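Local coordinates for uncharacterized protein (PDB 3P51) that is of unknown function but has the Bet v 1-like fold of the polyketide cyclase and lipid transport family and so probably binds a hydrophobic ligand, at residues A[120-123]-A[124-128]; A[16-19]-A[20-23]; A[98-102]-A[103-107]; A[25-28]-A[29-32]; A[134-137]-A[138-142]. All blocks are in the same frame, centred on the assembly; numbering follows the deposited sequence.

Contact 1 of 5, residues A[120-123]-A[124-128]; sequences EAVE and YMNTV
V122 and N126, one turn apart, run side by side and point the same way, the CG1 methyl of V122 lying 3.8 Å from the amide nitrogen ND2 of N126. CG1 reaches that position beside the amide because it is anti to the backbone N (chi1 162°). Beneath this pair the backbone bond from N126 N to V122 O is 3.1 Å long and nearly straight at the hydrogen (170°). E123 O takes two donors from T127: the backbone N at 3.0 Å and, more weakly, the hydroxyl OG1 at 3.3 Å, which chi1 of -72° swings back toward the preceding turn. M125 N closes the same i to i+4 pattern on A121 O at 3.0 Å, and CG of the selenomethionine packs against that carbonyl oxygen at 3.5 Å. All of this is the first part of the long C-terminal helix 120-139, which in the Bet v 1-like fold lies against the curved antiparallel sheet. The polar end of N126 is fixed from outside, OD1 accepting a hydrogen bond from ND2 of N6. A121 and V122 both touch W114 of strand 105-116, V122 and N126 also meet V4 of strand 3-10, and Y124 leans on the loop prolines P80 and P82.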
loop_
_atom_site.group_PDB
_atom_site.type_symbol
_atom_site.label_atom_id
_atom_site.label_comp_id
_atom_site.label_asym_id
_atom_site.label_seq_id
_atom_site.Cartn_x
_atom_site.Cartn_y
_atom_site.Cartn_z
ATOM N N GLU A 120 9.707 -22.986 12.704
ATOM C CA GLU A 120 9.629 -23.214 14.143
ATOM C C GLU A 120 9.073 -22.003 14.891
ATOM O O GLU A 120 8.383 -22.146 15.900
ATOM C CB GLU A 120 11.013 -23.587 14.688
ATOM C CG GLU A 120 11.034 -23.885 16.182
ATOM C CD GLU A 120 12.437 -24.164 16.710
ATOM O OE1 GLU A 120 12.594 -24.313 17.944
ATOM O OE2 GLU A 120 13.383 -24.229 15.891
ATOM N N ALA A 121 9.361 -20.807 14.395
ATOM C CA ALA A 121 8.919 -19.600 15.085
ATOM C C ALA A 121 7.452 -19.247 14.868
ATOM O O ALA A 121 6.951 -18.306 15.487
ATOM C CB ALA A 121 9.798 -18.418 14.703
ATOM N N VAL A 122 6.766 -19.965 13.979
ATOM C CA VAL A 122 5.400 -19.578 13.607
ATOM C C VAL A 122 4.448 -19.743 14.784
ATOM O O VAL A 122 3.752 -18.809 15.166
ATOM C CB VAL A 122 4.866 -20.367 12.382
ATOM C CG1 VAL A 122 3.341 -20.282 12.298
ATOM C CG2 VAL A 122 5.503 -19.857 11.093
ATOM N N GLU A 123 4.421 -20.931 15.368
ATOM C CA GLU A 123 3.554 -21.149 16.517
ATOM C C GLU A 123 3.909 -20.162 17.629
ATOM O O GLU A 123 3.026 -19.582 18.261
ATOM C CB GLU A 123 3.666 -22.586 17.040
ATOM C CG GLU A 123 2.965 -22.772 18.387
ATOM C CD GLU A 123 2.807 -24.229 18.800
ATOM O OE1 GLU A 123 3.786 -24.998 18.677
ATOM O OE2 GLU A 123 1.698 -24.599 19.254
ATOM N N TYR A 124 5.206 -19.971 17.858
ATOM C CA TYR A 124 5.669 -19.117 18.952
ATOM C C TYR A 124 5.187 -17.662 18.821
ATOM O O TYR A 124 4.710 -17.066 19.794
ATOM C CB TYR A 124 7.201 -19.199 19.106
ATOM C CG TYR A 124 7.762 -18.288 20.182
ATOM C CD1 TYR A 124 7.939 -18.741 21.486
ATOM C CD2 TYR A 124 8.112 -16.971 19.894
ATOM C CE1 TYR A 124 8.447 -17.905 22.473
ATOM C CE2 TYR A 124 8.621 -16.132 20.870
ATOM C CZ TYR A 124 8.784 -16.603 22.157
ATOM O OH TYR A 124 9.289 -15.767 23.125
HETATM N N MSE A 125 5.280 -17.089 17.624
HETATM C CA MSE A 125 4.835 -15.706 17.441
HETATM C C MSE A 125 3.312 -15.569 17.435
HETATM O O MSE A 125 2.774 -14.572 17.929
HETATM C CB MSE A 125 5.460 -15.070 16.195
HETATM C CG MSE A 125 6.977 -14.868 16.316
HETATM SE SE MSE A 125 7.529 -13.820 17.908
HETATM C CE MSE A 125 6.589 -12.156 17.507
ATOM N N ASN A 126 2.613 -16.568 16.896
ATOM C CA ASN A 126 1.158 -16.598 17.036
ATOM C C ASN A 126 0.770 -16.484 18.506
ATOM O O ASN A 126 -0.150 -15.757 18.864
ATOM C CB ASN A 126 0.554 -17.873 16.432
ATOM C CG ASN A 126 0.317 -17.755 14.940
ATOM O OD1 ASN A 126 0.106 -16.658 14.423
ATOM N ND2 ASN A 126 0.345 -18.883 14.242
ATOM N N THR A 127 1.486 -17.210 19.359
ATOM C CA THR A 127 1.203 -17.198 20.785
ATOM C C THR A 127 1.480 -15.834 21.397
ATOM O O THR A 127 0.668 -15.315 22.160
ATOM C CB THR A 127 2.007 -18.281 21.518
ATOM O OG1 THR A 127 1.456 -19.565 21.201
ATOM C CG2 THR A 127 1.954 -18.064 23.026
ATOM N N VAL A 128 2.630 -15.259 21.064
ATOM C CA VAL A 128 2.974 -13.917 21.520
ATOM C C VAL A 128 1.944 -12.873 21.073
ATOM O O VAL A 128 1.362 -12.166 21.900
ATOM C CB VAL A 128 4.389 -13.514 21.050
ATOM C CG1 VAL A 128 4.581 -11.995 21.125
ATOM C CG2 VAL A 128 5.453 -14.252 21.880
#

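Contact 2 of 5, residues A[16-19]-A[20-23]; sequences RVWS and RIRN
From R16 to R22 the backbone carries the C-terminal part of helix 14-21 into the loop that follows. R20 N reaches R16 O at 3.2 Å and I21 N reaches V17 O at 3.2 Å, both i to i+4 bonds. R22 N finds W18 O at 2.9 Å, but with only 121° at the hydrogen the bond is weak. The same W18–R22 pair carries the main side-chain contact, a CH-pi interaction: CB of R22 stands over one face of the indole, 3.6 Å from the centroid of the five-membered ring and 19° off its normal. CG of R22 sits between its own backbone N and carbonyl carbon (chi1 76°), and from there the extended chain takes CD past W18 NE1. In the Bet v 1-like fold this short helix lies against the sheet, and here V17, W18 and I21 all touch L97 of strand 88-100. I21 CD1 meets W18 CE3 at 3.9 Å, the two side chains crossing at about a right angle. Were W18 an alanine, R22 CB would probably lose its aromatic partner, a gap would open beside I21 CD1, and E67 OE1 would be left without the indole N-H it accepts. Farther along R22, a water accepts from NE at 2.8 Å and donates to S19 O, bridging side chain and helix backbone. R20 turns elsewhere, its NE in a salt bridge with E139.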
loop_
_atom_site.group_PDB
_atom_site.type_symbol
_atom_site.label_atom_id
_atom_site.label_comp_id
_atom_site.label_asym_id
_atom_site.label_seq_id
_atom_site.Cartn_x
_atom_site.Cartn_y
_atom_site.Cartn_z
ATOM N N ARG A 16 -9.327 6.398 20.878
ATOM C CA ARG A 16 -8.956 5.958 22.218
ATOM C C ARG A 16 -7.943 4.817 22.176
ATOM O O ARG A 16 -6.959 4.800 22.936
ATOM C CB ARG A 16 -10.207 5.523 22.977
ATOM C CG ARG A 16 -10.002 5.289 24.454
ATOM C CD ARG A 16 -11.232 5.741 25.217
ATOM N NE ARG A 16 -11.191 5.324 26.614
ATOM C CZ ARG A 16 -11.781 4.228 27.080
ATOM N NH1 ARG A 16 -12.459 3.434 26.261
ATOM N NH2 ARG A 16 -11.694 3.926 28.370
ATOM N N VAL A 17 -8.182 3.849 21.301
ATOM C CA VAL A 17 -7.245 2.738 21.181
ATOM C C VAL A 17 -5.890 3.252 20.719
ATOM O O VAL A 17 -4.861 2.881 21.273
ATOM C CB VAL A 17 -7.739 1.653 20.214
ATOM C CG1 VAL A 17 -6.749 0.513 20.198
ATOM C CG2 VAL A 17 -9.118 1.140 20.639
ATOM N N TRP A 18 -5.886 4.115 19.707
ATOM C CA TRP A 18 -4.626 4.673 19.216
ATOM C C TRP A 18 -3.905 5.424 20.333
ATOM O O TRP A 18 -2.708 5.252 20.537
ATOM C CB TRP A 18 -4.868 5.590 18.005
ATOM C CG TRP A 18 -3.593 6.133 17.369
ATOM C CD1 TRP A 18 -3.258 7.453 17.203
ATOM C CD2 TRP A 18 -2.493 5.375 16.837
ATOM N NE1 TRP A 18 -2.028 7.557 16.595
ATOM C CE2 TRP A 18 -1.540 6.303 16.354
ATOM C CE3 TRP A 18 -2.228 4.007 16.708
ATOM C CZ2 TRP A 18 -0.332 5.905 15.756
ATOM C CZ3 TRP A 18 -1.013 3.605 16.115
ATOM C CH2 TRP A 18 -0.089 4.556 15.651
ATOM N N SER A 19 -4.638 6.260 21.066
ATOM C CA SER A 19 -4.019 7.045 22.125
ATOM C C SER A 19 -3.264 6.147 23.101
ATOM O O SER A 19 -2.237 6.531 23.667
ATOM C CB SER A 19 -5.066 7.885 22.862
ATOM O OG SER A 19 -4.506 8.420 24.045
ATOM N N ARG A 20 -3.779 4.940 23.287
ATOM C CA ARG A 20 -3.202 3.997 24.233
ATOM C C ARG A 20 -1.938 3.288 23.703
ATOM O O ARG A 20 -0.995 3.065 24.460
ATOM C CB ARG A 20 -4.261 2.963 24.631
ATOM C CG ARG A 20 -3.805 1.953 25.692
ATOM C CD ARG A 20 -3.677 2.608 27.063
ATOM N NE ARG A 20 -3.557 1.615 28.134
ATOM C CZ ARG A 20 -2.461 1.404 28.860
ATOM N NH1 ARG A 20 -1.368 2.125 28.641
ATOM N NH2 ARG A 20 -2.465 0.478 29.817
ATOM N N ILE A 21 -1.913 2.939 22.414
ATOM C CA ILE A 21 -0.825 2.110 21.873
ATOM C C ILE A 21 0.195 2.867 21.026
ATOM O O ILE A 21 1.167 2.285 20.573
ATOM C CB ILE A 21 -1.373 0.976 20.993
ATOM C CG1 ILE A 21 -2.053 1.547 19.745
ATOM C CG2 ILE A 21 -2.339 0.104 21.786
ATOM C CD1 ILE A 21 -2.075 0.597 18.573
ATOM N N ARG A 22 -0.019 4.162 20.821
ATOM C CA ARG A 22 0.708 4.903 19.787
ATOM C C ARG A 22 2.176 5.190 20.115
ATOM O O ARG A 22 2.925 5.652 19.259
ATOM C CB ARG A 22 -0.022 6.215 19.446
ATOM C CG ARG A 22 0.128 7.329 20.469
ATOM C CD ARG A 22 -0.688 8.569 20.053
ATOM N NE ARG A 22 -0.696 9.590 21.097
ATOM C CZ ARG A 22 -0.006 10.728 21.051
ATOM N NH1 ARG A 22 0.756 11.015 19.997
ATOM N NH2 ARG A 22 -0.093 11.590 22.057
ATOM N N ASN A 23 2.583 4.916 21.347
ATOM C CA ASN A 23 3.932 5.254 21.789
ATOM C C ASN A 23 4.848 4.029 21.807
ATOM O O ASN A 23 4.659 3.120 22.602
ATOM C CB ASN A 23 3.888 5.926 23.167
ATOM C CG ASN A 23 5.226 6.514 23.573
ATOM O OD1 ASN A 23 6.265 5.881 23.413
ATOM N ND2 ASN A 23 5.208 7.741 24.080
HETATM O O HOH W 1 -1.441 9.123 23.757
#

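Contact 3 of 5, residues A[98-102]-A[103-107]; sequences LPVTI and DDTTF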
loop_
_atom_site.group_PDB
_atom_site.type_symbol
_atom_site.label_atom_id
_atom_site.label_comp_id
_atom_site.label_asym_id
_atom_site.label_seq_id
_atom_site.Cartn_x
_atom_site.Cartn_y
_atom_site.Cartn_z
ATOM N N LEU A 98 -7.769 0.091 12.434
ATOM C CA LEU A 98 -8.785 0.658 11.550
ATOM C C LEU A 98 -10.066 0.854 12.339
ATOM O O LEU A 98 -10.356 0.077 13.257
ATOM C CB LEU A 98 -9.057 -0.262 10.363
ATOM C CG LEU A 98 -7.916 -0.378 9.350
ATOM C CD1 LEU A 98 -8.092 -1.595 8.440
ATOM C CD2 LEU A 98 -7.798 0.909 8.538
ATOM N N PRO A 99 -10.837 1.895 11.995
ATOM C CA PRO A 99 -12.121 2.060 12.675
ATOM C C PRO A 99 -13.160 1.111 12.110
ATOM O O PRO A 99 -13.151 0.823 10.913
ATOM C CB PRO A 99 -12.510 3.511 12.359
ATOM C CG PRO A 99 -11.841 3.825 11.073
ATOM C CD PRO A 99 -10.571 2.972 11.022
ATOM N N VAL A 100 -14.027 0.621 12.987
ATOM C CA VAL A 100 -15.222 -0.101 12.608
ATOM C C VAL A 100 -16.337 0.928 12.777
ATOM O O VAL A 100 -16.852 1.129 13.876
ATOM C CB VAL A 100 -15.465 -1.309 13.550
ATOM C CG1 VAL A 100 -16.739 -2.025 13.170
ATOM C CG2 VAL A 100 -14.266 -2.293 13.526
ATOM N N THR A 101 -16.695 1.606 11.693
ATOM C CA THR A 101 -17.494 2.818 11.807
ATOM C C THR A 101 -18.936 2.618 12.259
ATOM O O THR A 101 -19.508 3.502 12.896
ATOM C CB THR A 101 -17.491 3.623 10.493
ATOM O OG1 THR A 101 -18.159 2.873 9.468
ATOM C CG2 THR A 101 -16.056 3.944 10.058
ATOM N N ILE A 102 -19.542 1.485 11.922
ATOM C CA ILE A 102 -20.971 1.337 12.190
ATOM C C ILE A 102 -21.283 1.440 13.690
ATOM O O ILE A 102 -22.298 2.005 14.081
ATOM C CB ILE A 102 -21.542 0.033 11.610
ATOM C CG1 ILE A 102 -23.062 -0.013 11.801
ATOM C CG2 ILE A 102 -20.894 -1.165 12.260
ATOM C CD1 ILE A 102 -23.789 1.167 11.176
ATOM N N ASP A 103 -20.395 0.923 14.528
ATOM C CA ASP A 103 -20.597 1.003 15.974
ATOM C C ASP A 103 -19.427 1.659 16.699
ATOM O O ASP A 103 -19.320 1.584 17.923
ATOM C CB ASP A 103 -20.862 -0.376 16.565
ATOM C CG ASP A 103 -19.736 -1.339 16.297
ATOM O OD1 ASP A 103 -18.722 -0.908 15.716
ATOM O OD2 ASP A 103 -19.855 -2.523 16.676
ATOM N N ASP A 104 -18.549 2.308 15.945
ATOM C CA ASP A 104 -17.496 3.106 16.554
ATOM C C ASP A 104 -16.573 2.244 17.398
ATOM O O ASP A 104 -16.204 2.616 18.509
ATOM C CB ASP A 104 -18.119 4.219 17.408
ATOM C CG ASP A 104 -17.136 5.328 17.738
ATOM O OD1 ASP A 104 -17.469 6.193 18.582
ATOM O OD2 ASP A 104 -16.026 5.329 17.162
ATOM N N THR A 105 -16.205 1.079 16.873
ATOM C CA THR A 105 -15.227 0.237 17.540
ATOM C C THR A 105 -13.923 0.235 16.742
ATOM O O THR A 105 -13.747 1.038 15.814
ATOM C CB THR A 105 -15.775 -1.187 17.775
ATOM O OG1 THR A 105 -16.182 -1.763 16.531
ATOM C CG2 THR A 105 -16.988 -1.130 18.693
ATOM N N THR A 106 -13.011 -0.658 17.104
ATOM C CA THR A 106 -11.676 -0.678 16.508
ATOM C C THR A 106 -11.257 -2.077 16.078
ATOM O O THR A 106 -11.349 -3.023 16.851
ATOM C CB THR A 106 -10.617 -0.138 17.484
ATOM O OG1 THR A 106 -10.937 1.209 17.836
ATOM C CG2 THR A 106 -9.245 -0.165 16.855
ATOM N N PHE A 107 -10.813 -2.188 14.831
ATOM C CA PHE A 107 -10.180 -3.393 14.310
ATOM C C PHE A 107 -8.682 -3.235 14.524
ATOM O O PHE A 107 -8.117 -2.193 14.205
ATOM C CB PHE A 107 -10.492 -3.524 12.812
ATOM C CG PHE A 107 -9.780 -4.656 12.126
ATOM C CD1 PHE A 107 -10.241 -5.956 12.245
ATOM C CD2 PHE A 107 -8.655 -4.415 11.342
ATOM C CE1 PHE A 107 -9.589 -7.007 11.606
ATOM C CE2 PHE A 107 -7.995 -5.455 10.698
ATOM C CZ PHE A 107 -8.466 -6.758 10.826
#
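D103 OD1 accepts the hydroxyl of T105 at 2.8 Å, met on the syn side but 33° out of the carboxylate plane, while the CG1 methyl of V100 across the turn lies 3.4 Å from the same oxygen. T105 OG1, set between its backbone N and carbonyl carbon (chi1 57°), also presses close to V100, 3.1 Å from its CB. The hydrogen-bonded D103–T105 pair, from the turn into the next strand, thus lies against the V100 side chain. The V100 backbone is tied to T105 in both directions, V100 N to T105 O at 2.9 Å and T105 N to V100 O at 3.1 Å. D104 and T105 both face V100 in a G1 beta bulge, which closes the hairpin between strands 88-100 and 105-116; D104 takes the left-handed backbone conformation (phi 62°). Beyond the non-hydrogen-bonded pair P99–T106, a second hydrogen-bonded pair joins L98 and F107, with F107 N to L98 O at 2.8 Å. On the face shared by L98, V100 and F107, the CD1 methyl of L98 meets F107 CD2 at 4.1 Å, and V100 CG2 packs on F107 CB. The hairpin also meets the second subunit: F107 stacks on the F107 ring of that chain, and T101 OG1 is hydrogen-bonded to its S7 N. Within the chain, T106 OG1 is held by the carbonyl oxygen of A12.

Contact 4 of 5, residues A[25-28]-A[29-32]; sequences HDFS and WAPS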
loop_
_atom_site.group_PDB
_atom_site.type_symbol
_atom_site.label_atom_id
_atom_site.label_comp_id
_atom_site.label_asym_id
_atom_site.label_seq_id
_atom_site.Cartn_x
_atom_site.Cartn_y
_atom_site.Cartn_z
ATOM N N HIS A 25 7.597 3.525 22.972
ATOM C CA HIS A 25 8.261 3.274 24.253
ATOM C C HIS A 25 7.310 3.038 25.431
ATOM O O HIS A 25 7.769 2.846 26.558
ATOM C CB HIS A 25 9.229 4.403 24.607
ATOM C CG HIS A 25 10.435 4.471 23.723
ATOM N ND1 HIS A 25 10.944 5.662 23.250
ATOM C CD2 HIS A 25 11.241 3.499 23.238
ATOM C CE1 HIS A 25 12.007 5.420 22.505
ATOM N NE2 HIS A 25 12.209 4.113 22.480
ATOM N N ASP A 26 5.999 3.063 25.181
ATOM C CA ASP A 26 5.020 2.707 26.212
ATOM C C ASP A 26 4.279 1.421 25.848
ATOM O O ASP A 26 3.353 1.436 25.028
ATOM C CB ASP A 26 4.020 3.848 26.443
ATOM C CG ASP A 26 2.993 3.516 27.525
ATOM O OD1 ASP A 26 3.145 2.482 28.206
ATOM O OD2 ASP A 26 2.036 4.289 27.706
ATOM N N PHE A 27 4.689 0.316 26.464
ATOM C CA PHE A 27 4.078 -0.993 26.225
ATOM C C PHE A 27 3.268 -1.442 27.451
ATOM O O PHE A 27 2.964 -2.623 27.594
ATOM C CB PHE A 27 5.162 -2.029 25.897
ATOM C CG PHE A 27 4.808 -2.976 24.765
ATOM C CD1 PHE A 27 3.496 -3.333 24.509
ATOM C CD2 PHE A 27 5.811 -3.527 23.970
ATOM C CE1 PHE A 27 3.179 -4.216 23.473
ATOM C CE2 PHE A 27 5.503 -4.421 22.931
ATOM C CZ PHE A 27 4.180 -4.758 22.686
ATOM N N SER A 28 2.897 -0.493 28.314
ATOM C CA SER A 28 2.203 -0.824 29.562
ATOM C C SER A 28 0.844 -1.463 29.317
ATOM O O SER A 28 0.224 -1.984 30.243
ATOM C CB SER A 28 2.040 0.415 30.459
ATOM O OG SER A 28 1.277 1.432 29.815
ATOM N N TRP A 29 0.384 -1.422 28.071
ATOM C CA TRP A 29 -0.931 -1.947 27.724
ATOM C C TRP A 29 -0.969 -3.454 27.509
ATOM O O TRP A 29 -2.037 -4.015 27.300
ATOM C CB TRP A 29 -1.496 -1.241 26.490
ATOM C CG TRP A 29 -0.585 -1.173 25.284
ATOM C CD1 TRP A 29 0.325 -0.191 24.993
ATOM C CD2 TRP A 29 -0.546 -2.092 24.183
ATOM N NE1 TRP A 29 0.939 -0.455 23.789
ATOM C CE2 TRP A 29 0.419 -1.615 23.273
ATOM C CE3 TRP A 29 -1.230 -3.273 23.883
ATOM C CZ2 TRP A 29 0.715 -2.278 22.086
ATOM C CZ3 TRP A 29 -0.933 -3.931 22.702
ATOM C CH2 TRP A 29 0.026 -3.430 21.819
ATOM N N ALA A 30 0.191 -4.104 27.547
ATOM C CA ALA A 30 0.243 -5.561 27.433
ATOM C C ALA A 30 1.035 -6.164 28.597
ATOM O O ALA A 30 2.125 -6.717 28.398
ATOM C CB ALA A 30 0.857 -5.969 26.098
ATOM N N PRO A 31 0.484 -6.068 29.819
ATOM C CA PRO A 31 1.217 -6.477 31.028
ATOM C C PRO A 31 1.393 -7.987 31.179
ATOM O O PRO A 31 2.265 -8.408 31.945
ATOM C CB PRO A 31 0.351 -5.931 32.166
ATOM C CG PRO A 31 -1.035 -5.839 31.590
ATOM C CD PRO A 31 -0.859 -5.537 30.122
ATOM N N SER A 32 0.604 -8.787 30.468
ATOM C CA SER A 32 0.707 -10.240 30.604
ATOM C C SER A 32 2.066 -10.734 30.144
ATOM O O SER A 32 2.770 -11.419 30.879
ATOM C CB SER A 32 -0.392 -10.960 29.820
ATOM O OG SER A 32 -1.676 -10.682 30.352
#
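W29 and F27 overlap across a type I beta turn, F27 to A30, in the loop between helix 14-21 and strand 37-40. From CB, the W29 side chain sets off with CG between the backbone N and the carbonyl carbon (chi1 51°), folding the indole back over the residues before it. CD1 passes D26 O at 3.4 Å, and NE1 is next to the same oxygen, which lies at the ring edge near its plane. CE2 meets F27 CD1, and farther out CZ2 rests 3.4 Å from F27 CE1. That F27 carbon sits above one indole face, offset toward the rim; with the planes at 40° the pair is oblique. CH2, at the far end, is also close to F27 CE1. With a glycine here, F27 CD1 and CE1 are likely to lose the indole they rest on, and I21 and L136 a neighbour that both touch. A30 N closes the turn on F27 O at 3.1 Å, and A30 CB packs on F27 CE1 at 3.9 Å. An Asx turn leads into the bend: D26 OD1 takes S28 N at 3.0 Å on its anti side and, with its syn lone pair, S28 OG at 2.7 Å.

Contact 5 of 5, residues A[134-137]-A[138-142]; sequences ADLA and AEFTS
The C-terminal end of the long helix 120-139 of the Bet v 1-like fold is where L136 and F140 meet, F140 being the first residue to leave helical backbone angles. The CD1 methyl of L136 lies in the plane of the F140 ring, at its edge, 3.9 Å from CE2, and the two side chains run obliquely past each other. F140 CG is anti to its carbonyl carbon (chi1 -64°), which turns the ring back along the last turn and also brings CD2 to 3.5 Å from L136 O. Over one face of the same ring, CG of E139 stands 4.1 Å above the plane, so an aliphatic carbon covers the face while the methyl takes the edge. The backbone shows the helix running out. A138 N still bonds A134 O at 2.9 Å and E139 N bonds D135 O at 3.0 Å, but F140 N is shared weakly between L136 O and A137 O, the latter 3.0 Å away with a bent angle of 127°. Just past the helix, the hydroxyl OG1 of T141 turns back to A138 O in a weak bond. Both acidic side chains find partners beyond this stretch: E139 OE2 forms a salt bridge with R20 NE, and D135 OD1 accepts a hydrogen bond from S32 OG. L136 packs on I21 of helix 14-21 and W29 of the following loop, F140 lies against R16 and R20 of that helix and V10 of strand 3-10, and A137 touches I8 of the same strand.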
loop_
_atom_site.group_PDB
_atom_site.type_symbol
_atom_site.label_atom_id
_atom_site.label_comp_id
_atom_site.label_asym_id
_atom_site.label_seq_id
_atom_site.Cartn_x
_atom_site.Cartn_y
_atom_site.Cartn_z
ATOM N N ALA A 134 -4.843 -9.885 23.190
ATOM C CA ALA A 134 -5.800 -10.237 24.242
ATOM C C ALA A 134 -5.771 -9.247 25.407
ATOM O O ALA A 134 -6.815 -8.915 25.971
ATOM C CB ALA A 134 -5.548 -11.659 24.736
ATOM N N ASP A 135 -4.577 -8.776 25.770
ATOM C CA ASP A 135 -4.458 -7.700 26.757
ATOM C C ASP A 135 -5.170 -6.432 26.279
ATOM O O ASP A 135 -5.885 -5.769 27.033
ATOM C CB ASP A 135 -2.985 -7.378 27.033
ATOM C CG ASP A 135 -2.343 -8.354 28.007
ATOM O OD1 ASP A 135 -3.082 -9.143 28.633
ATOM O OD2 ASP A 135 -1.097 -8.330 28.152
ATOM N N LEU A 136 -4.963 -6.093 25.014
ATOM C CA LEU A 136 -5.531 -4.868 24.460
ATOM C C LEU A 136 -7.053 -4.927 24.508
ATOM O O LEU A 136 -7.712 -3.967 24.902
ATOM C CB LEU A 136 -5.017 -4.632 23.035
ATOM C CG LEU A 136 -5.300 -3.255 22.432
ATOM C CD1 LEU A 136 -4.901 -2.163 23.411
ATOM C CD2 LEU A 136 -4.546 -3.106 21.122
ATOM N N ALA A 137 -7.605 -6.072 24.128
ATOM C CA ALA A 137 -9.047 -6.283 24.176
ATOM C C ALA A 137 -9.570 -6.262 25.607
ATOM O O ALA A 137 -10.600 -5.655 25.889
ATOM C CB ALA A 137 -9.408 -7.597 23.507
ATOM N N ALA A 138 -8.864 -6.927 26.515
ATOM C CA ALA A 138 -9.325 -7.001 27.894
ATOM C C ALA A 138 -9.410 -5.611 28.508
ATOM O O ALA A 138 -10.256 -5.353 29.363
ATOM C CB ALA A 138 -8.420 -7.904 28.724
ATOM N N GLU A 139 -8.540 -4.712 28.064
ATOM C CA GLU A 139 -8.553 -3.350 28.583
ATOM C C GLU A 139 -9.757 -2.546 28.072
ATOM O O GLU A 139 -10.273 -1.673 28.766
ATOM C CB GLU A 139 -7.241 -2.633 28.259
ATOM C CG GLU A 139 -7.306 -1.141 28.519
ATOM C CD GLU A 139 -5.965 -0.536 28.890
ATOM O OE1 GLU A 139 -5.031 -1.291 29.256
ATOM O OE2 GLU A 139 -5.860 0.708 28.827
ATOM N N PHE A 140 -10.205 -2.853 26.861
ATOM C CA PHE A 140 -11.329 -2.141 26.264
ATOM C C PHE A 140 -12.514 -3.075 26.034
ATOM O O PHE A 140 -12.762 -3.512 24.904
ATOM C CB PHE A 140 -10.921 -1.511 24.930
ATOM C CG PHE A 140 -9.874 -0.445 25.052
ATOM C CD1 PHE A 140 -10.163 0.762 25.661
ATOM C CD2 PHE A 140 -8.605 -0.643 24.545
ATOM C CE1 PHE A 140 -9.202 1.746 25.766
ATOM C CE2 PHE A 140 -7.642 0.343 24.647
ATOM C CZ PHE A 140 -7.942 1.536 25.259
ATOM N N THR A 141 -13.247 -3.376 27.101
ATOM C CA THR A 141 -14.359 -4.313 27.003
ATOM C C THR A 141 -15.662 -3.618 26.608
ATOM O O THR A 141 -15.796 -2.399 26.743
ATOM C CB THR A 141 -14.550 -5.085 28.316
ATOM O OG1 THR A 141 -13.301 -5.659 28.714
ATOM C CG2 THR A 141 -15.573 -6.199 28.141
ATOM N N SER A 142 -16.614 -4.401 26.110
ATOM C CA SER A 142 -17.930 -3.886 25.747
ATOM C C SER A 142 -18.634 -3.265 26.951
ATOM O O SER A 142 -19.651 -2.585 26.807
ATOM C CB SER A 142 -18.790 -5.004 25.148
ATOM O OG SER A 142 -20.066 -4.519 24.764
#

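Along the chain all five contacts come in series, each local, with none enclosing or crossing another. Contact 2 leads from helix 14-21 into the loop after it, contact 4 turns that loop, contact 3 closes the hairpin of strands 88-100 and 105-116, and contacts 1 and 5 lie in the early and final parts of helix 120-139. Contacts 2, 4 and 5 meet in space: R20 joins E139 by a salt bridge and probably S28 by a hydrogen bond, while S32 probably bonds D135. Contact 2 also packs on contact 3 through V17 and T106. Contact 1 stands apart, its centre about 25 Å from that of contact 2, across the centre of the chain.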